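Local coordinates for beta-1,4-galactanase (Thielavia heterothallica, PDB 1HJS), which hydrolyses the beta-1,4-galactosidic linkages of type I arabinogalactans as a family 53 glycoside hydrolase of clan GH-A, at residues R47-P52 and S83-D88; Y77-Y82 and I132-R137; A225-L230 and A281-S286; G6-S11 and Y295-W300. All coordinates share one frame; numbering follows the deposited sequence.

Interaction 1: R47-P52 and S83-D88; sequences RVWVNP and SDTWAD. With SO4 (sulfate ion), chain F.
Trp49 and Trp86 form the aromatic heart of this contact, a T-shaped pair in which the CZ2 and CH2 edge of Trp49 points at the face of Trp86. The planes stand 77° apart, and Trp49 CZ2 comes within 3.4 Å of Trp86 CD2. Backbone lies against the Trp49 ring as well: Thr85 CA makes a CH-pi contact 3.7 Å from the centroid of its six-membered ring, and the Trp86 amide nitrogen sits over the same face. Arg47 adds a third flat group. Its chain runs extended from CG to NE, and Trp86 CH2 lies over one face of the guanidinium, the two planes 37° apart, with Arg47 NE 3.5 Å from Trp86 CH2, while a salt bridge to Glu297 takes up NH2. An alanine in place of Trp49 removes the edge that meets the face of Trp86, and the Trp86 indole would probably be freer to turn.

The polar contacts lie at the other end. Val50 N donates to Ser83 O at 2.9 Å in an almost straight bond, 168° at the hydrogen. Asn51 N reaches Asp84 OD1 at 2.8 Å on the anti side but well out of the carboxylate plane, a more bent bond, and a water joins Asn51 ND2 to the same oxygen. Asp84 OD2 is held by the backbone of Ala96. Asn51 ND2 also donates to a sulfate, probably from the crystallisation liquor, at 3.2 Å from its O4.

Two loops that follow neighbouring strands at the C-terminal end of a TIM barrel, the end that carries the active site in this fold, are thereby joined.

Interaction 2: Y77-Y82 and I132-R137; sequences YIDFHY and IGNEIR
His81 lays its imidazole against the side chain of Asn134, ring and amide stacked with their planes only 13° apart. Asn134 CB makes a CH-pi contact 3.6 Å from the ring centroid, and the amide carbon follows, with His81 NE2 3.4 Å from Asn134 CG. The two side chains run alongside each other and point the same way. Asn134 CG stands anti to its own backbone nitrogen (chi1 -175°), which carries the amide alongside the ring toward NE2.

Asp79 approaches the amide obliquely, its OD2 2.6 Å from Asn134 OD1. The carboxylate also receives a weak bond from His81 NE2 and a salt bridge from Arg45. The other end of the amide is fixed by Ala87 O, which accepts from Asn134 ND2, and Ala87 N donates to the other ring nitrogen, His81 ND1. A water that donates to His81 O and accepts from Asn134 N at 2.8 Å ties the backbones together.

Further along the chain, Tyr82 lies beside Ile132. The edge of its ring meets Ile132 CB, with Tyr82 CE2 4.0 Å away, and its hydroxyl binds Thr113. Gly133 takes backbone angles (phi 114°, psi 159°) that would push any side chain against the carbonyl oxygen before it.

Phe80 and Ile132 pair as parallel neighbours in the barrel. Asn134 immediately precedes Glu135, the proton donor, and touches the nucleophile Glu245 on strand 240-245; on the outer side, Tyr82 and Ile132 pack against Ala160 of helix 150-165.

Interaction 3: A225-L230 and A281-S286; sequences ALKSSL and ANIVSS
Lys227 and Ile283 meet where two of the outer helices of the TIM barrel, 223-237 and 270-285, run side by side. The short segments cross at -25° with their chains pointing the same general way, as the repeating strand-helix order of this fold requires, and their axes come within 9.8 Å.

Ile283 is the central apolar group. Its CG2 branch, anti to the backbone nitrogen, is directed at the base of Lys227, 3.8 Å from Lys227 CA and 3.9 Å from Lys227 CB, so it rests against the neighbouring helix itself as much as against a side chain. Leu226 comes to the same methyl obliquely, its CD2 branch 4.2 Å from Ile283 CG2. One turn further on, Leu230 makes the inner contact: Leu230 CD1 lies 4.3 Å from Val284 CG2. These two residues also reach the barrel wall, Leu230 touching Ile241 and Val284 touching Val243, both on strand 240-245. The apolar contacts thus run from the helix surfaces inward to the sheet.

Lys227 behaves differently along its length. Near the backbone it is apolar packing for Ile283; further out it turns about the CB-CG bond (chi2 58°) and is then extended, reaching across to Ser286. There its ammonium group has two partners, the carboxylate of Asp231 on its own helix and the hydroxyl of Ser286. That hydroxyl is itself committed back to its own chain. Ser286 OG donates to Ile283 O at 2.6 Å while accepting from Lys227 NZ at 2.8 Å.

Interaction 4: G6-S11 and Y295-W300; sequences GVDWSS and YWEPAW
Glu297 grips Ser11 through both carboxylate oxygens: Ser11 OG donates to OE1 at 2.6 Å, and Ser11 N donates at 3.0 Å to OE2 on its syn lone pair. The site lies where strands 4-8 and 290-296, first and last of the TIM barrel, meet to close it. The positive charge of Arg47 probably eases the repulsion between Glu297 OE2 and Asp8 OD1, 3.7 Å apart. Replacing Glu297 by a glutamine would probably leave Arg47 without its countercharge and the Ser11 amide or hydroxyl without an acceptor.

Asp8 OD1 accepts from Ser10 N, an Asx turn, and also from Ser10 OG, while OD2 pairs with Arg45. Parallel ladder bonds join the strands, Tyr295 N to Gly6 O at 2.9 Å and Asp8 N to Tyr295 O at 2.8 Å.

Packing surrounds this polar centre. Val7 CB meets Pro298 CG at 3.8 Å, the two side chains at about a right angle, and Ser11 CB sits over the five-membered ring of Trp300. Asp8 and Trp296 run alongside each other, carboxylate and indole planes 71° apart, and one water accepts from Trp296 NE1 at 3.0 Å and donates to Asp8 OD2 at 2.6 Å.

In the fold
The four contacts lie at different depths of one eight-stranded barrel. Interactions 2 and 4 are buried, joining adjacent strands and the loops beyond them, and their chemistry is rich in carboxylates, amides and ordered water near the catalytic residues. Interaction 1 includes the end of strand 43-48, which runs between strands 4-8 and 75-80 and so touches both of those contacts, although interactions 2 and 4 do not meet. It passes from a buried and a partly exposed indole to an exposed asparagine that meets a sulfate, probably from the crystallisation liquor. Interaction 3, about 29 Å from interaction 1 between centres, joins helices at the periphery through aliphatic branches and one partly exposed lysine.

Interaction 1: R47-P52 and S83-D88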
# COMPACT_ATOMS: atom_id res chain seq x y z
N ARG A 47 6.78 1.73 2.44
CA ARG A 47 6.24 2.33 3.66
C ARG A 47 7.26 3.28 4.26
O ARG A 47 8.45 2.97 4.33
CB ARG A 47 5.86 1.25 4.68
CG ARG A 47 6.95 0.23 4.98
CD ARG A 47 6.52 -0.74 6.08
NE ARG A 47 7.42 -1.88 6.19
CZ ARG A 47 7.37 -2.96 5.41
NH1 ARG A 47 6.45 -3.06 4.46
NH2 ARG A 47 8.26 -3.93 5.56
N VAL A 48 6.78 4.44 4.69
CA VAL A 48 7.65 5.44 5.29
C VAL A 48 7.24 5.70 6.73
O VAL A 48 6.09 6.04 7.00
CB VAL A 48 7.59 6.78 4.52
CG1 VAL A 48 8.49 7.81 5.19
CG2 VAL A 48 8.00 6.56 3.07
N TRP A 49 8.18 5.52 7.65
CA TRP A 49 7.92 5.78 9.06
C TRP A 49 8.68 7.05 9.43
O TRP A 49 9.70 7.37 8.82
CB TRP A 49 8.38 4.59 9.91
CG TRP A 49 7.54 3.35 9.69
CD1 TRP A 49 6.39 3.25 8.93
CD2 TRP A 49 7.76 2.04 10.23
NE1 TRP A 49 5.90 1.97 8.98
CE2 TRP A 49 6.71 1.21 9.77
CE3 TRP A 49 8.74 1.49 11.07
CZ2 TRP A 49 6.62 -0.15 10.12
CZ3 TRP A 49 8.65 0.14 11.42
CH2 TRP A 49 7.60 -0.66 10.94
N VAL A 50 8.16 7.78 10.41
CA VAL A 50 8.75 9.05 10.81
C VAL A 50 10.14 8.97 11.45
O VAL A 50 11.11 9.46 10.88
CB VAL A 50 7.79 9.81 11.75
CG1 VAL A 50 8.39 11.15 12.14
CG2 VAL A 50 6.45 10.00 11.04
N ASN A 51 10.23 8.36 12.63
CA ASN A 51 11.51 8.23 13.32
C ASN A 51 11.73 6.86 13.95
O ASN A 51 11.95 6.75 15.15
CB ASN A 51 11.65 9.29 14.42
CG ASN A 51 12.07 10.63 13.88
OD1 ASN A 51 13.16 10.76 13.31
ND2 ASN A 51 11.23 11.64 14.05
N PRO A 52 11.67 5.79 13.14
CA PRO A 52 11.87 4.46 13.71
C PRO A 52 13.25 4.39 14.38
O PRO A 52 14.24 4.86 13.82
CB PRO A 52 11.74 3.54 12.51
CG PRO A 52 12.23 4.40 11.37
CD PRO A 52 11.57 5.73 11.67
N SER A 83 3.65 7.57 11.50
CA SER A 83 3.88 6.92 12.78
C SER A 83 5.33 6.47 12.77
O SER A 83 5.96 6.46 11.71
CB SER A 83 2.96 5.71 12.93
OG SER A 83 3.16 5.08 14.19
N ASP A 84 5.87 6.12 13.93
CA ASP A 84 7.25 5.65 13.98
C ASP A 84 7.25 4.15 13.74
O ASP A 84 8.30 3.53 13.61
CB ASP A 84 7.90 5.92 15.34
CG ASP A 84 8.09 7.39 15.62
OD1 ASP A 84 8.36 8.16 14.67
OD2 ASP A 84 7.99 7.77 16.80
N THR A 85 6.05 3.56 13.69
CA THR A 85 5.92 2.12 13.49
C THR A 85 4.67 1.77 12.67
O THR A 85 3.99 2.66 12.16
CB THR A 85 5.86 1.40 14.87
OG1 THR A 85 5.97 -0.01 14.68
CG2 THR A 85 4.56 1.72 15.58
N TRP A 86 4.39 0.48 12.54
CA TRP A 86 3.25 -0.00 11.76
C TRP A 86 1.94 0.73 12.05
O TRP A 86 1.51 0.82 13.20
CB TRP A 86 3.00 -1.50 12.01
CG TRP A 86 4.17 -2.39 11.75
CD1 TRP A 86 5.05 -2.88 12.67
CD2 TRP A 86 4.60 -2.88 10.48
NE1 TRP A 86 6.00 -3.66 12.05
CE2 TRP A 86 5.75 -3.68 10.71
CE3 TRP A 86 4.13 -2.74 9.17
CZ2 TRP A 86 6.43 -4.32 9.67
CZ3 TRP A 86 4.81 -3.38 8.14
CH2 TRP A 86 5.94 -4.16 8.39
N ALA A 87 1.30 1.23 11.00
CA ALA A 87 0.02 1.90 11.15
C ALA A 87 -1.05 1.04 10.48
O ALA A 87 -0.89 0.63 9.34
CB ALA A 87 0.06 3.29 10.52
N ASP A 88 -2.12 0.76 11.22
CA ASP A 88 -3.23 -0.02 10.70
C ASP A 88 -4.50 0.40 11.46
O ASP A 88 -4.44 1.29 12.30
CB ASP A 88 -2.95 -1.53 10.84
CG ASP A 88 -2.59 -1.94 12.25
OD1 ASP A 88 -3.34 -1.60 13.19
OD2 ASP A 88 -1.55 -2.61 12.41
S SO4 F . 10.13 14.90 12.98
O1 SO4 F . 9.12 14.96 11.71
O2 SO4 F . 10.36 16.29 13.35
O3 SO4 F . 9.60 14.20 13.94
O4 SO4 F . 11.34 14.37 12.40
O HOH W 1 9.29 10.77 15.71

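Interaction 2: Y77-Y82 and I132-R137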
# COMPACT_ATOMS: atom_id res chain seq x y z
N TYR A 77 5.73 4.51 -5.23
CA TYR A 77 4.50 4.81 -4.50
C TYR A 77 4.92 4.92 -3.03
O TYR A 77 5.27 3.92 -2.41
CB TYR A 77 3.50 3.67 -4.76
CG TYR A 77 2.28 3.52 -3.85
CD1 TYR A 77 2.07 4.33 -2.73
CD2 TYR A 77 1.37 2.49 -4.09
CE1 TYR A 77 0.98 4.10 -1.87
CE2 TYR A 77 0.29 2.25 -3.24
CZ TYR A 77 0.10 3.05 -2.13
OH TYR A 77 -0.93 2.76 -1.27
N ILE A 78 4.90 6.13 -2.51
CA ILE A 78 5.28 6.38 -1.12
C ILE A 78 4.05 6.26 -0.22
O ILE A 78 3.04 6.93 -0.42
CB ILE A 78 5.89 7.79 -0.95
CG1 ILE A 78 7.27 7.85 -1.62
CG2 ILE A 78 5.99 8.15 0.53
CD1 ILE A 78 8.32 6.96 -0.97
N ASP A 79 4.16 5.40 0.79
CA ASP A 79 3.07 5.18 1.74
C ASP A 79 3.45 5.73 3.11
O ASP A 79 4.14 5.07 3.87
CB ASP A 79 2.77 3.68 1.81
CG ASP A 79 1.76 3.32 2.90
OD1 ASP A 79 1.06 4.22 3.41
OD2 ASP A 79 1.66 2.12 3.23
N PHE A 80 3.01 6.95 3.40
CA PHE A 80 3.29 7.56 4.70
C PHE A 80 2.41 6.93 5.76
O PHE A 80 1.18 7.00 5.66
CB PHE A 80 2.99 9.07 4.68
CG PHE A 80 4.00 9.89 3.95
CD1 PHE A 80 5.33 9.94 4.38
CD2 PHE A 80 3.63 10.66 2.85
CE1 PHE A 80 6.26 10.74 3.73
CE2 PHE A 80 4.56 11.48 2.19
CZ PHE A 80 5.88 11.51 2.63
N HIS A 81 3.02 6.32 6.77
CA HIS A 81 2.24 5.74 7.86
C HIS A 81 1.99 6.79 8.94
O HIS A 81 1.14 6.60 9.81
CB HIS A 81 2.98 4.54 8.49
CG HIS A 81 2.85 3.27 7.71
ND1 HIS A 81 2.71 2.04 8.31
CD2 HIS A 81 2.83 3.03 6.37
CE1 HIS A 81 2.61 1.10 7.39
NE2 HIS A 81 2.68 1.68 6.20
N TYR A 82 2.72 7.90 8.87
CA TYR A 82 2.59 8.97 9.85
C TYR A 82 2.63 8.38 11.26
O TYR A 82 1.76 8.65 12.10
CB TYR A 82 1.30 9.76 9.64
CG TYR A 82 1.26 10.54 8.34
CD1 TYR A 82 2.36 11.31 7.93
CD2 TYR A 82 0.12 10.55 7.53
CE1 TYR A 82 2.31 12.07 6.76
CE2 TYR A 82 0.07 11.31 6.35
CZ TYR A 82 1.17 12.07 5.98
OH TYR A 82 1.13 12.84 4.85
N ILE A 132 -1.57 9.47 1.98
CA ILE A 132 -1.47 10.23 3.22
C ILE A 132 -2.09 9.37 4.32
O ILE A 132 -3.25 9.56 4.71
CB ILE A 132 -2.17 11.60 3.10
CG1 ILE A 132 -3.56 11.45 2.49
CG2 ILE A 132 -1.33 12.53 2.23
CD1 ILE A 132 -4.31 12.76 2.31
N GLY A 133 -1.31 8.40 4.78
CA GLY A 133 -1.75 7.49 5.82
C GLY A 133 -1.84 6.07 5.28
O GLY A 133 -1.94 5.85 4.07
N ASN A 134 -1.81 5.09 6.18
CA ASN A 134 -1.92 3.69 5.79
C ASN A 134 -3.10 3.09 6.55
O ASN A 134 -3.12 3.09 7.78
CB ASN A 134 -0.64 2.92 6.16
CG ASN A 134 -0.67 1.48 5.68
OD1 ASN A 134 -0.42 1.20 4.50
ND2 ASN A 134 -0.98 0.56 6.58
N GLU A 135 -4.09 2.59 5.80
CA GLU A 135 -5.29 1.99 6.37
C GLU A 135 -5.86 2.85 7.50
O GLU A 135 -6.01 2.39 8.63
CB GLU A 135 -5.00 0.58 6.90
CG GLU A 135 -4.46 -0.37 5.83
CD GLU A 135 -4.44 -1.82 6.28
OE1 GLU A 135 -4.39 -2.06 7.50
OE2 GLU A 135 -4.47 -2.72 5.41
N ILE A 136 -6.19 4.09 7.18
CA ILE A 136 -6.71 5.02 8.18
C ILE A 136 -8.21 4.92 8.40
O ILE A 136 -8.89 5.92 8.63
CB ILE A 136 -6.33 6.48 7.82
CG1 ILE A 136 -6.84 6.84 6.42
CG2 ILE A 136 -4.81 6.64 7.89
CD1 ILE A 136 -6.60 8.30 6.05
N ARG A 137 -8.73 3.69 8.33
CA ARG A 137 -10.15 3.41 8.51
C ARG A 137 -10.65 3.80 9.91
O ARG A 137 -11.84 4.07 10.10
CB ARG A 137 -10.41 1.93 8.27
CG ARG A 137 -11.87 1.54 8.28
CD ARG A 137 -11.98 0.08 8.70
NE ARG A 137 -12.00 -0.06 10.14
CZ ARG A 137 -11.65 -1.16 10.80
NH1 ARG A 137 -11.24 -2.24 10.14
NH2 ARG A 137 -11.75 -1.20 12.12
O HOH W 2 1.87 -0.74 4.64
O HOH W 3 -1.39 6.10 8.75

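Interaction 3: A225-L230 and A281-S286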
# COMPACT_ATOMS: atom_id res chain seq x y z
N ALA A 225 -17.85 -9.24 -3.46
CA ALA A 225 -17.99 -8.09 -2.57
C ALA A 225 -17.00 -6.99 -2.95
O ALA A 225 -17.32 -5.80 -2.83
CB ALA A 225 -17.77 -8.51 -1.12
N LEU A 226 -15.81 -7.37 -3.40
CA LEU A 226 -14.81 -6.39 -3.80
C LEU A 226 -15.32 -5.65 -5.03
O LEU A 226 -15.29 -4.42 -5.09
CB LEU A 226 -13.48 -7.08 -4.14
CG LEU A 226 -12.37 -6.14 -4.62
CD1 LEU A 226 -12.02 -5.15 -3.52
CD2 LEU A 226 -11.14 -6.95 -5.01
N LYS A 227 -15.80 -6.40 -6.02
CA LYS A 227 -16.33 -5.81 -7.24
C LYS A 227 -17.44 -4.81 -6.93
O LYS A 227 -17.42 -3.68 -7.41
CB LYS A 227 -16.85 -6.90 -8.18
CG LYS A 227 -17.69 -6.38 -9.35
CD LYS A 227 -16.92 -5.39 -10.22
CE LYS A 227 -17.73 -5.02 -11.46
NZ LYS A 227 -17.07 -3.98 -12.30
N SER A 228 -18.40 -5.24 -6.11
CA SER A 228 -19.53 -4.38 -5.76
C SER A 228 -19.08 -3.13 -5.00
O SER A 228 -19.53 -2.02 -5.30
CB SER A 228 -20.53 -5.16 -4.91
OG SER A 228 -21.66 -4.37 -4.61
N SER A 229 -18.19 -3.31 -4.03
CA SER A 229 -17.69 -2.18 -3.24
C SER A 229 -16.95 -1.17 -4.11
O SER A 229 -17.23 0.02 -4.07
CB SER A 229 -16.77 -2.69 -2.13
OG SER A 229 -16.31 -1.62 -1.32
N LEU A 230 -15.99 -1.65 -4.90
CA LEU A 230 -15.22 -0.76 -5.76
C LEU A 230 -16.14 -0.03 -6.74
O LEU A 230 -16.00 1.17 -6.96
CB LEU A 230 -14.14 -1.54 -6.52
CG LEU A 230 -13.08 -2.21 -5.63
CD1 LEU A 230 -11.97 -2.79 -6.51
CD2 LEU A 230 -12.50 -1.21 -4.64
N ALA A 281 -6.79 -8.36 -10.26
CA ALA A 281 -6.37 -7.33 -11.20
C ALA A 281 -7.50 -7.02 -12.17
O ALA A 281 -7.80 -5.85 -12.43
CB ALA A 281 -5.13 -7.79 -11.98
N ASN A 282 -8.13 -8.06 -12.69
CA ASN A 282 -9.21 -7.86 -13.63
C ASN A 282 -10.47 -7.31 -12.99
O ASN A 282 -11.28 -6.68 -13.66
CB ASN A 282 -9.48 -9.15 -14.40
CG ASN A 282 -8.42 -9.41 -15.46
OD1 ASN A 282 -8.14 -8.54 -16.28
ND2 ASN A 282 -7.83 -10.60 -15.44
N ILE A 283 -10.63 -7.55 -11.69
CA ILE A 283 -11.79 -7.00 -11.00
C ILE A 283 -11.58 -5.49 -10.97
O ILE A 283 -12.48 -4.72 -11.31
CB ILE A 283 -11.91 -7.54 -9.57
CG1 ILE A 283 -12.31 -9.01 -9.62
CG2 ILE A 283 -12.95 -6.73 -8.78
CD1 ILE A 283 -12.23 -9.71 -8.28
N VAL A 284 -10.37 -5.08 -10.61
CA VAL A 284 -10.02 -3.67 -10.57
C VAL A 284 -10.20 -3.03 -11.94
O VAL A 284 -10.77 -1.94 -12.06
CB VAL A 284 -8.56 -3.47 -10.11
CG1 VAL A 284 -8.17 -2.00 -10.24
CG2 VAL A 284 -8.41 -3.92 -8.66
N SER A 285 -9.73 -3.71 -12.98
CA SER A 285 -9.84 -3.17 -14.34
C SER A 285 -11.29 -3.04 -14.80
O SER A 285 -11.58 -2.22 -15.68
CB SER A 285 -9.07 -4.04 -15.33
OG SER A 285 -7.67 -3.95 -15.09
N SER A 286 -12.19 -3.83 -14.23
CA SER A 286 -13.60 -3.78 -14.62
C SER A 286 -14.32 -2.62 -13.94
O SER A 286 -15.49 -2.36 -14.22
CB SER A 286 -14.30 -5.09 -14.24
OG SER A 286 -14.56 -5.14 -12.85

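Interaction 4: G6-S11 and Y295-W300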
# COMPACT_ATOMS: atom_id res chain seq x y z
N GLY A 6 2.15 -3.35 -9.49
CA GLY A 6 3.24 -3.32 -8.53
C GLY A 6 3.26 -4.25 -7.34
O GLY A 6 2.41 -5.13 -7.18
N VAL A 7 4.28 -4.04 -6.52
CA VAL A 7 4.47 -4.81 -5.30
C VAL A 7 5.04 -3.84 -4.28
O VAL A 7 5.62 -2.81 -4.65
CB VAL A 7 5.49 -5.97 -5.48
CG1 VAL A 7 5.07 -6.88 -6.62
CG2 VAL A 7 6.90 -5.40 -5.73
N ASP A 8 4.84 -4.15 -3.01
CA ASP A 8 5.41 -3.35 -1.95
C ASP A 8 6.70 -4.12 -1.65
O ASP A 8 6.65 -5.28 -1.25
CB ASP A 8 4.49 -3.34 -0.73
CG ASP A 8 5.01 -2.44 0.38
OD1 ASP A 8 6.18 -2.58 0.76
OD2 ASP A 8 4.23 -1.61 0.88
N TRP A 9 7.85 -3.48 -1.85
CA TRP A 9 9.13 -4.16 -1.63
C TRP A 9 9.93 -3.53 -0.49
O TRP A 9 11.15 -3.70 -0.42
CB TRP A 9 9.95 -4.14 -2.93
CG TRP A 9 10.62 -2.82 -3.22
CD1 TRP A 9 10.12 -1.56 -2.98
CD2 TRP A 9 11.91 -2.63 -3.82
NE1 TRP A 9 11.02 -0.61 -3.39
CE2 TRP A 9 12.13 -1.23 -3.91
CE3 TRP A 9 12.90 -3.50 -4.29
CZ2 TRP A 9 13.30 -0.69 -4.45
CZ3 TRP A 9 14.07 -2.96 -4.83
CH2 TRP A 9 14.26 -1.57 -4.91
N SER A 10 9.24 -2.84 0.40
CA SER A 10 9.87 -2.14 1.53
C SER A 10 10.99 -2.87 2.26
O SER A 10 12.01 -2.28 2.57
CB SER A 10 8.80 -1.73 2.55
OG SER A 10 7.77 -0.97 1.94
N SER A 11 10.79 -4.16 2.54
CA SER A 11 11.77 -4.96 3.27
C SER A 11 13.04 -5.32 2.50
O SER A 11 13.92 -5.97 3.06
CB SER A 11 11.13 -6.26 3.73
OG SER A 11 10.87 -7.08 2.60
N TYR A 295 0.93 -6.14 -4.93
CA TYR A 295 1.06 -7.33 -4.09
C TYR A 295 1.92 -6.91 -2.90
O TYR A 295 2.92 -6.21 -3.07
CB TYR A 295 1.78 -8.45 -4.85
CG TYR A 295 1.63 -9.80 -4.18
CD1 TYR A 295 0.55 -10.63 -4.47
CD2 TYR A 295 2.54 -10.22 -3.21
CE1 TYR A 295 0.38 -11.84 -3.81
CE2 TYR A 295 2.38 -11.44 -2.54
CZ TYR A 295 1.29 -12.24 -2.85
OH TYR A 295 1.11 -13.43 -2.19
N TRP A 296 1.55 -7.33 -1.69
CA TRP A 296 2.32 -6.90 -0.53
C TRP A 296 3.48 -7.80 -0.11
O TRP A 296 3.29 -8.97 0.24
CB TRP A 296 1.40 -6.70 0.68
CG TRP A 296 2.06 -5.92 1.79
CD1 TRP A 296 2.44 -4.60 1.74
CD2 TRP A 296 2.45 -6.40 3.08
NE1 TRP A 296 3.04 -4.24 2.93
CE2 TRP A 296 3.06 -5.32 3.77
CE3 TRP A 296 2.34 -7.64 3.73
CZ2 TRP A 296 3.55 -5.45 5.07
CZ3 TRP A 296 2.84 -7.77 5.02
CH2 TRP A 296 3.44 -6.68 5.68
N GLU A 297 4.69 -7.24 -0.16
CA GLU A 297 5.91 -7.92 0.27
C GLU A 297 6.15 -9.34 -0.27
O GLU A 297 6.35 -10.28 0.50
CB GLU A 297 5.95 -7.93 1.80
CG GLU A 297 6.16 -6.55 2.41
CD GLU A 297 7.61 -6.09 2.33
OE1 GLU A 297 8.42 -6.78 1.67
OE2 GLU A 297 7.94 -5.04 2.92
N PRO A 298 6.18 -9.49 -1.60
CA PRO A 298 6.40 -10.81 -2.20
C PRO A 298 7.76 -11.44 -1.91
O PRO A 298 7.90 -12.66 -1.97
CB PRO A 298 6.21 -10.53 -3.69
CG PRO A 298 6.77 -9.15 -3.83
CD PRO A 298 6.18 -8.43 -2.63
N ALA A 299 8.75 -10.62 -1.58
CA ALA A 299 10.11 -11.11 -1.33
C ALA A 299 10.57 -11.15 0.12
O ALA A 299 11.76 -11.36 0.38
CB ALA A 299 11.10 -10.30 -2.17
N TRP A 300 9.66 -10.97 1.06
CA TRP A 300 10.02 -10.97 2.48
C TRP A 300 10.03 -12.41 3.00
O TRP A 300 9.19 -12.80 3.82
CB TRP A 300 9.01 -10.13 3.27
CG TRP A 300 9.52 -9.65 4.59
CD1 TRP A 300 10.67 -10.03 5.23
CD2 TRP A 300 8.87 -8.72 5.47
NE1 TRP A 300 10.78 -9.39 6.44
CE2 TRP A 300 9.69 -8.58 6.61
CE3 TRP A 300 7.68 -7.99 5.39
CZ2 TRP A 300 9.35 -7.74 7.67
CZ3 TRP A 300 7.34 -7.15 6.45
CH2 TRP A 300 8.18 -7.03 7.58
O HOH W 4 4.18 -1.48 3.52